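Local coordinates for protein nucleoporin NUP82 (Saccharomyces cerevisiae, PDB 3PBP) that serves as a structural component of the nuclear pore complex, its N-terminal domain, the part described here, interacting with the nucleoporin NUP116, at residues F211-L223 with E261-Q273. The protein carries 1 engineered substitution. Residues are numbered along the deposited sequence; the frame is centred on the assembly and turned at random.
Sequences FLPSVLLLNEKDL and ENWNSRFGKVDIQ
W263, just beyond helix 243-262, holds CG anti to its own N (chi1 179°), which extends the indole against the start of helix 220-235. There W263 NE1 donates to L218 O at 2.7 Å, L218 O lying at the indole edge, 17° out of the ring plane. L223 CD2 sits over one ring face, a CH-pi contact 3.7 Å from the centroid of the five-membered ring. E220 crosses the six-membered end, its CB 3.5 Å from W263 CH2. Indole suits this place because one flat group offers both a donor and a broad apolar face.

N264 closes the following turn: its OD1 accepts from F267 N in an Asx motif, and its backbone faces G268 and K269 in a G1 beta bulge. G268 has the positive phi that glycine tolerates well, and G268 O accepts from L218 N (2.8 Å). From K269 the chain runs antiparallel to strand 215-217. K269, paired with L217, suits the partly exposed face: its long chain forms a cation-pi pair with Y137 and reaches diagonally, K269 CD touching V215 CG1 at 3.9 Å. V270 N and O both bond to L216, while V270 CG1 packs beside L216 CB. D271 pairs directly with V215, its OD1 against V215 CG2. I272 N then binds S214 O at 2.9 Å, the donor well above the carbonyl plane. On the buried side I272 CD1 meets L216 CB at 3.6 Å and also L212 CB. Beta-branched V270 and I272 suit an extended backbone; with L212 they pack on F255 and L259 of helix 243-262.

Backbone bonds and apolar contacts thus carry this ribbon, and the indole N-H adds its one side-chain hydrogen bond.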
ATOM      1  N   PHE A 211      -5.866   6.322   5.573  1.00 48.20           N
ATOM      2  CA  PHE A 211      -4.435   6.634   5.527  1.00 48.73           C
ATOM      3  C   PHE A 211      -4.432   8.146   5.332  1.00 49.80           C
ATOM      4  O   PHE A 211      -4.327   8.645   4.213  1.00 50.87           O
ATOM      5  CB  PHE A 211      -3.756   5.962   4.342  1.00 45.15           C
ATOM      6  CG  PHE A 211      -2.262   5.993   4.416  1.00 42.29           C
ATOM      7  CD1 PHE A 211      -1.571   5.010   5.115  1.00 41.38           C
ATOM      8  CD2 PHE A 211      -1.544   6.985   3.770  1.00 40.18           C
ATOM      9  CE1 PHE A 211      -0.189   5.018   5.162  1.00 39.75           C
ATOM     10  CE2 PHE A 211      -0.165   7.000   3.813  1.00 38.16           C
ATOM     11  CZ  PHE A 211       0.515   6.016   4.509  1.00 39.41           C
ATOM     12  N   LEU A 212      -4.537   8.868   6.435  1.00 50.20           N
ATOM     13  CA  LEU A 212      -4.652  10.318   6.392  1.00 49.98           C
ATOM     14  C   LEU A 212      -3.418  11.158   6.665  1.00 49.53           C
ATOM     15  O   LEU A 212      -2.544  10.778   7.430  1.00 49.09           O
ATOM     16  CB  LEU A 212      -5.757  10.733   7.366  1.00 50.54           C
ATOM     17  CG  LEU A 212      -6.999   9.830   7.310  1.00 49.83           C
ATOM     18  CD1 LEU A 212      -7.775   9.920   8.606  1.00 49.84           C
ATOM     19  CD2 LEU A 212      -7.857  10.221   6.135  1.00 50.05           C
ATOM     20  N   PRO A 213      -3.337  12.330   6.020  1.00 51.17           N
ATOM     21  CA  PRO A 213      -2.212  13.256   6.198  1.00 51.35           C
ATOM     22  C   PRO A 213      -2.557  14.069   7.460  1.00 52.11           C
ATOM     23  O   PRO A 213      -3.554  13.771   8.110  1.00 54.04           O
ATOM     24  CB  PRO A 213      -2.250  14.078   4.910  1.00 49.00           C
ATOM     25  CG  PRO A 213      -3.698  14.200   4.657  1.00 49.71           C
ATOM     26  CD  PRO A 213      -4.234  12.801   4.946  1.00 50.38           C
ATOM     27  N   SER A 214      -1.767  15.075   7.819  1.00 52.56           N
ATOM     28  CA  SER A 214      -2.069  15.857   9.025  1.00 52.04           C
ATOM     29  C   SER A 214      -3.159  16.897   8.763  1.00 52.05           C
ATOM     30  O   SER A 214      -3.841  17.351   9.694  1.00 53.50           O
ATOM     31  CB  SER A 214      -0.817  16.564   9.521  1.00 52.22           C
ATOM     32  OG  SER A 214      -0.484  17.613   8.626  1.00 54.11           O
ATOM     33  N   VAL A 215      -3.311  17.285   7.497  1.00 49.81           N
ATOM     34  CA  VAL A 215      -4.330  18.256   7.103  1.00 47.11           C
ATOM     35  C   VAL A 215      -4.911  17.742   5.795  1.00 47.82           C
ATOM     36  O   VAL A 215      -4.305  17.873   4.732  1.00 49.12           O
ATOM     37  CB  VAL A 215      -3.732  19.664   6.897  1.00 44.49           C
ATOM     38  CG1 VAL A 215      -4.804  20.630   6.486  1.00 41.44           C
ATOM     39  CG2 VAL A 215      -3.067  20.127   8.165  1.00 39.53           C
ATOM     40  N   LEU A 216      -6.096  17.154   5.896  1.00 47.81           N
ATOM     41  CA  LEU A 216      -6.781  16.552   4.769  1.00 47.32           C
ATOM     42  C   LEU A 216      -7.512  17.490   3.815  1.00 49.12           C
ATOM     43  O   LEU A 216      -8.321  18.324   4.242  1.00 48.50           O
ATOM     44  CB  LEU A 216      -7.764  15.523   5.306  1.00 45.46           C
ATOM     45  CG  LEU A 216      -8.524  14.635   4.329  1.00 45.25           C
ATOM     46  CD1 LEU A 216      -7.587  13.620   3.710  1.00 43.69           C
ATOM     47  CD2 LEU A 216      -9.655  13.935   5.092  1.00 45.80           C
ATOM     48  N   LEU A 217      -7.217  17.337   2.517  1.00 50.53           N
ATOM     49  CA  LEU A 217      -7.873  18.112   1.454  1.00 49.17           C
ATOM     50  C   LEU A 217      -9.191  17.390   1.195  1.00 49.34           C
ATOM     51  O   LEU A 217      -9.213  16.230   0.792  1.00 49.17           O
ATOM     52  CB  LEU A 217      -7.057  18.092   0.168  1.00 47.42           C
ATOM     53  CG  LEU A 217      -6.431  19.390  -0.344  1.00 48.06           C
ATOM     54  CD1 LEU A 217      -6.151  19.217  -1.826  1.00 44.64           C
ATOM     55  CD2 LEU A 217      -7.344  20.583  -0.113  1.00 44.52           C
ATOM     56  N   LEU A 218     -10.299  18.067   1.428  1.00 50.41           N
ATOM     57  CA  LEU A 218     -11.591  17.432   1.228  1.00 51.68           C
ATOM     58  C   LEU A 218     -12.632  18.462   0.791  1.00 50.91           C
ATOM     59  O   LEU A 218     -12.910  19.402   1.526  1.00 50.50           O
ATOM     60  CB  LEU A 218     -12.008  16.772   2.545  1.00 52.25           C
ATOM     61  CG  LEU A 218     -13.097  15.700   2.571  1.00 52.52           C
ATOM     62  CD1 LEU A 218     -12.660  14.515   1.753  1.00 54.30           C
ATOM     63  CD2 LEU A 218     -13.346  15.271   3.989  1.00 50.50           C
ATOM     64  N   ASN A 219     -13.195  18.312  -0.409  1.00 50.89           N
ATOM     65  CA  ASN A 219     -14.201  19.268  -0.845  1.00 49.04           C
ATOM     66  C   ASN A 219     -15.549  18.862  -0.282  1.00 50.45           C
ATOM     67  O   ASN A 219     -15.702  17.773   0.276  1.00 50.53           O
ATOM     68  CB  ASN A 219     -14.260  19.400  -2.380  1.00 48.45           C
ATOM     69  CG  ASN A 219     -14.623  18.098  -3.100  1.00 46.43           C
ATOM     70  OD1 ASN A 219     -15.304  17.235  -2.559  1.00 46.52           O
ATOM     71  ND2 ASN A 219     -14.192  17.982  -4.349  1.00 43.20           N
ATOM     72  N   GLU A 220     -16.532  19.736  -0.420  1.00 52.93           N
ATOM     73  CA  GLU A 220     -17.847  19.462   0.130  1.00 56.11           C
ATOM     74  C   GLU A 220     -18.525  18.202  -0.407  1.00 55.76           C
ATOM     75  O   GLU A 220     -19.157  17.478   0.353  1.00 53.91           O
ATOM     76  CB  GLU A 220     -18.762  20.664  -0.075  1.00 58.11           C
ATOM     77  CG  GLU A 220     -19.901  20.678   0.913  1.00 63.59           C
ATOM     78  CD  GLU A 220     -20.946  21.705   0.577  1.00 66.99           C
ATOM     79  OE1 GLU A 220     -21.565  21.594  -0.511  1.00 68.18           O
ATOM     80  OE2 GLU A 220     -21.144  22.624   1.407  1.00 69.70           O
ATOM     81  N   LYS A 221     -18.395  17.960  -1.710  1.00 55.86           N
ATOM     82  CA  LYS A 221     -18.980  16.795  -2.367  1.00 55.26           C
ATOM     83  C   LYS A 221     -18.420  15.529  -1.753  1.00 55.48           C
ATOM     84  O   LYS A 221     -19.175  14.635  -1.371  1.00 55.81           O
ATOM     85  CB  LYS A 221     -18.646  16.828  -3.859  1.00 58.43           C
ATOM     86  CG  LYS A 221     -19.148  15.668  -4.679  1.00 58.54           C
ATOM     87  CD  LYS A 221     -18.678  15.818  -6.112  1.00 62.28           C
ATOM     88  CE  LYS A 221     -19.038  14.590  -6.951  1.00 66.73           C
ATOM     89  NZ  LYS A 221     -18.379  14.559  -8.308  1.00 67.80           N
ATOM     90  N   ASP A 222     -17.093  15.460  -1.659  1.00 55.27           N
ATOM     91  CA  ASP A 222     -16.422  14.298  -1.085  1.00 56.16           C
ATOM     92  C   ASP A 222     -16.666  14.141   0.413  1.00 55.68           C
ATOM     93  O   ASP A 222     -16.755  13.019   0.906  1.00 55.70           O
ATOM     94  CB  ASP A 222     -14.915  14.348  -1.349  1.00 57.95           C
ATOM     95  CG  ASP A 222     -14.571  14.113  -2.806  1.00 60.36           C
ATOM     96  OD1 ASP A 222     -15.331  13.388  -3.492  1.00 60.96           O
ATOM     97  OD2 ASP A 222     -13.530  14.645  -3.256  1.00 63.48           O
ATOM     98  N   LEU A 223     -16.759  15.254   1.137  1.00 54.88           N
ATOM     99  CA  LEU A 223     -17.011  15.174   2.572  1.00 54.91           C
ATOM    100  C   LEU A 223     -18.378  14.512   2.823  1.00 55.47           C
ATOM    101  O   LEU A 223     -18.527  13.679   3.724  1.00 54.37           O
ATOM    102  CB  LEU A 223     -16.975  16.568   3.207  1.00 53.73           C
ATOM    103  CG  LEU A 223     -17.598  16.671   4.605  1.00 52.07           C
ATOM    104  CD1 LEU A 223     -16.938  15.676   5.532  1.00 53.30           C
ATOM    105  CD2 LEU A 223     -17.440  18.075   5.140  1.00 52.52           C
ATOM    106  N   GLU A 261     -17.551  18.270  11.538  1.00 71.95           N
ATOM    107  CA  GLU A 261     -17.683  19.367  12.490  1.00 72.34           C
ATOM    108  C   GLU A 261     -16.534  20.359  12.427  1.00 70.84           C
ATOM    109  O   GLU A 261     -16.694  21.513  12.789  1.00 72.07           O
ATOM    110  CB  GLU A 261     -17.758  18.843  13.918  1.00 75.86           C
ATOM    111  CG  GLU A 261     -18.872  17.859  14.195  1.00 82.34           C
ATOM    112  CD  GLU A 261     -18.958  17.494  15.676  1.00 86.12           C
ATOM    113  OE1 GLU A 261     -19.481  18.321  16.459  1.00 88.20           O
ATOM    114  OE2 GLU A 261     -18.488  16.393  16.061  1.00 87.65           O
ATOM    115  N   ASN A 262     -15.364  19.923  11.992  1.00 68.84           N
ATOM    116  CA  ASN A 262     -14.232  20.835  11.940  1.00 67.07           C
ATOM    117  C   ASN A 262     -13.793  21.180  10.536  1.00 65.64           C
ATOM    118  O   ASN A 262     -12.790  21.862  10.343  1.00 64.91           O
ATOM    119  CB  ASN A 262     -13.065  20.241  12.706  1.00 67.89           C
ATOM    120  CG  ASN A 262     -13.469  19.797  14.068  1.00 68.54           C
ATOM    121  OD1 ASN A 262     -13.823  18.644  14.274  1.00 69.30           O
ATOM    122  ND2 ASN A 262     -13.458  20.722  15.013  1.00 70.24           N
ATOM    123  N   TRP A 263     -14.550  20.707   9.557  1.00 63.65           N
ATOM    124  CA  TRP A 263     -14.229  20.965   8.172  1.00 61.44           C
ATOM    125  C   TRP A 263     -14.311  22.460   7.898  1.00 62.12           C
ATOM    126  O   TRP A 263     -15.296  23.104   8.271  1.00 61.76           O
ATOM    127  CB  TRP A 263     -15.215  20.222   7.276  1.00 59.39           C
ATOM    128  CG  TRP A 263     -14.973  20.436   5.827  1.00 56.41           C
ATOM    129  CD1 TRP A 263     -13.882  20.042   5.112  1.00 56.27           C
ATOM    130  CD2 TRP A 263     -15.851  21.073   4.900  1.00 55.22           C
ATOM    131  NE1 TRP A 263     -14.028  20.389   3.794  1.00 55.72           N
ATOM    132  CE2 TRP A 263     -15.230  21.022   3.634  1.00 55.21           C
ATOM    133  CE3 TRP A 263     -17.106  21.680   5.013  1.00 55.38           C
ATOM    134  CZ2 TRP A 263     -15.823  21.555   2.485  1.00 54.82           C
ATOM    135  CZ3 TRP A 263     -17.697  22.211   3.865  1.00 55.56           C
ATOM    136  CH2 TRP A 263     -17.052  22.143   2.618  1.00 54.25           C
ATOM    137  N   ASN A 264     -13.268  23.002   7.263  1.00 62.07           N
ATOM    138  CA  ASN A 264     -13.207  24.420   6.892  1.00 61.56           C
ATOM    139  C   ASN A 264     -13.697  24.507   5.450  1.00 59.50           C
ATOM    140  O   ASN A 264     -12.967  24.175   4.533  1.00 60.09           O
ATOM    141  CB  ASN A 264     -11.761  24.914   6.976  1.00 63.93           C
ATOM    142  CG  ASN A 264     -11.617  26.376   6.599  1.00 67.20           C
ATOM    143  OD1 ASN A 264     -12.114  26.824   5.557  1.00 68.83           O
ATOM    144  ND2 ASN A 264     -10.924  27.130   7.443  1.00 69.30           N
ATOM    145  N   SER A 265     -14.922  24.960   5.242  1.00 59.05           N
ATOM    146  CA  SER A 265     -15.457  25.006   3.888  1.00 60.08           C
ATOM    147  C   SER A 265     -14.740  25.932   2.919  1.00 60.78           C
ATOM    148  O   SER A 265     -14.626  25.631   1.733  1.00 59.68           O
ATOM    149  CB  SER A 265     -16.959  25.345   3.907  1.00 59.17           C
ATOM    150  OG  SER A 265     -17.218  26.680   4.268  1.00 57.02           O
ATOM    151  N   ARG A 266     -14.247  27.055   3.419  1.00 62.81           N
ATOM    152  CA  ARG A 266     -13.578  28.006   2.553  1.00 65.34           C
ATOM    153  C   ARG A 266     -12.235  27.545   2.023  1.00 65.86           C
ATOM    154  O   ARG A 266     -11.756  28.066   1.022  1.00 66.63           O
ATOM    155  CB  ARG A 266     -13.454  29.357   3.254  1.00 67.45           C
ATOM    156  CG  ARG A 266     -14.747  30.173   3.146  1.00 70.98           C
ATOM    157  CD  ARG A 266     -14.623  31.503   3.855  1.00 73.77           C
ATOM    158  NE  ARG A 266     -13.470  32.249   3.366  1.00 75.76           N
ATOM    159  CZ  ARG A 266     -12.964  33.317   3.969  1.00 76.88           C
ATOM    160  NH1 ARG A 266     -13.509  33.770   5.089  1.00 77.22           N
ATOM    161  NH2 ARG A 266     -11.901  33.923   3.459  1.00 77.99           N
ATOM    162  N   PHE A 267     -11.625  26.569   2.680  1.00 66.86           N
ATOM    163  CA  PHE A 267     -10.351  26.039   2.209  1.00 66.92           C
ATOM    164  C   PHE A 267     -10.511  24.596   1.782  1.00 65.82           C
ATOM    165  O   PHE A 267      -9.601  24.013   1.197  1.00 65.05           O
ATOM    166  CB  PHE A 267      -9.288  26.134   3.292  1.00 69.24           C
ATOM    167  CG  PHE A 267      -8.838  27.527   3.548  1.00 72.56           C
ATOM    168  CD1 PHE A 267      -9.662  28.418   4.234  1.00 73.66           C
ATOM    169  CD2 PHE A 267      -7.604  27.973   3.070  1.00 73.35           C
ATOM    170  CE1 PHE A 267      -9.262  29.739   4.441  1.00 75.23           C
ATOM    171  CE2 PHE A 267      -7.191  29.293   3.270  1.00 73.91           C
ATOM    172  CZ  PHE A 267      -8.021  30.180   3.957  1.00 74.69           C
ATOM    173  N   GLY A 268     -11.683  24.038   2.075  1.00 64.32           N
ATOM    174  CA  GLY A 268     -11.970  22.663   1.728  1.00 62.83           C
ATOM    175  C   GLY A 268     -10.939  21.746   2.334  1.00 62.68           C
ATOM    176  O   GLY A 268     -10.429  20.848   1.667  1.00 63.54           O
ATOM    177  N   LYS A 269     -10.631  21.973   3.605  1.00 61.48           N
ATOM    178  CA  LYS A 269      -9.645  21.168   4.299  1.00 60.65           C
ATOM    179  C   LYS A 269     -10.121  20.924   5.717  1.00 59.33           C
ATOM    180  O   LYS A 269     -11.090  21.530   6.156  1.00 58.25           O
ATOM    181  CB  LYS A 269      -8.307  21.903   4.332  1.00 61.49           C
ATOM    182  CG  LYS A 269      -8.365  23.198   5.109  1.00 62.84           C
ATOM    183  CD  LYS A 269      -6.996  23.688   5.502  1.00 63.15           C
ATOM    184  CE  LYS A 269      -7.100  24.674   6.652  1.00 64.10           C
ATOM    185  NZ  LYS A 269      -5.762  24.948   7.246  1.00 67.79           N
ATOM    186  N   VAL A 270      -9.433  20.029   6.422  1.00 59.29           N
ATOM    187  CA  VAL A 270      -9.762  19.698   7.806  1.00 58.46           C
ATOM    188  C   VAL A 270      -8.522  19.118   8.474  1.00 59.52           C
ATOM    189  O   VAL A 270      -7.789  18.353   7.857  1.00 59.32           O
ATOM    190  CB  VAL A 270     -10.933  18.683   7.887  1.00 56.33           C
ATOM    191  CG1 VAL A 270     -10.581  17.399   7.161  1.00 56.60           C
ATOM    192  CG2 VAL A 270     -11.265  18.403   9.332  1.00 55.54           C
ATOM    193  N   ASP A 271      -8.271  19.507   9.722  1.00 61.81           N
ATOM    194  CA  ASP A 271      -7.106  19.011  10.454  1.00 64.16           C
ATOM    195  C   ASP A 271      -7.368  17.631  11.012  1.00 64.70           C
ATOM    196  O   ASP A 271      -8.488  17.324  11.425  1.00 64.44           O
ATOM    197  CB  ASP A 271      -6.749  19.938  11.608  1.00 66.63           C
ATOM    198  CG  ASP A 271      -6.265  21.285  11.135  1.00 70.68           C
ATOM    199  OD1 ASP A 271      -5.344  21.302  10.295  1.00 73.18           O
ATOM    200  OD2 ASP A 271      -6.796  22.324  11.599  1.00 72.71           O
ATOM    201  N   ILE A 272      -6.331  16.802  11.039  1.00 65.54           N
ATOM    202  CA  ILE A 272      -6.471  15.453  11.555  1.00 66.21           C
ATOM    203  C   ILE A 272      -5.420  15.145  12.603  1.00 67.74           C
ATOM    204  O   ILE A 272      -4.229  15.109  12.308  1.00 68.24           O
ATOM    205  CB  ILE A 272      -6.417  14.448  10.407  1.00 65.26           C
ATOM    206  CG1 ILE A 272      -7.636  14.691   9.501  1.00 64.35           C
ATOM    207  CG2 ILE A 272      -6.352  13.029  10.954  1.00 64.01           C
ATOM    208  CD1 ILE A 272      -7.821  13.702   8.400  1.00 65.80           C
ATOM    209  N   GLN A 273      -5.887  14.925  13.830  1.00 70.64           N
ATOM    210  CA  GLN A 273      -5.032  14.650  14.990  1.00 73.76           C
ATOM    211  C   GLN A 273      -4.231  13.363  14.875  1.00 74.46           C
ATOM    212  O   GLN A 273      -4.739  12.348  14.406  1.00 75.37           O
ATOM    213  CB  GLN A 273      -5.900  14.608  16.245  1.00 76.36           C
ATOM    214  CG  GLN A 273      -7.073  15.578  16.182  1.00 81.20           C
ATOM    215  CD  GLN A 273      -7.902  15.602  17.458  1.00 85.12           C
ATOM    216  OE1 GLN A 273      -8.443  14.579  17.895  1.00 86.84           O
ATOM    217  NE2 GLN A 273      -8.009  16.779  18.062  1.00 87.37           N
TER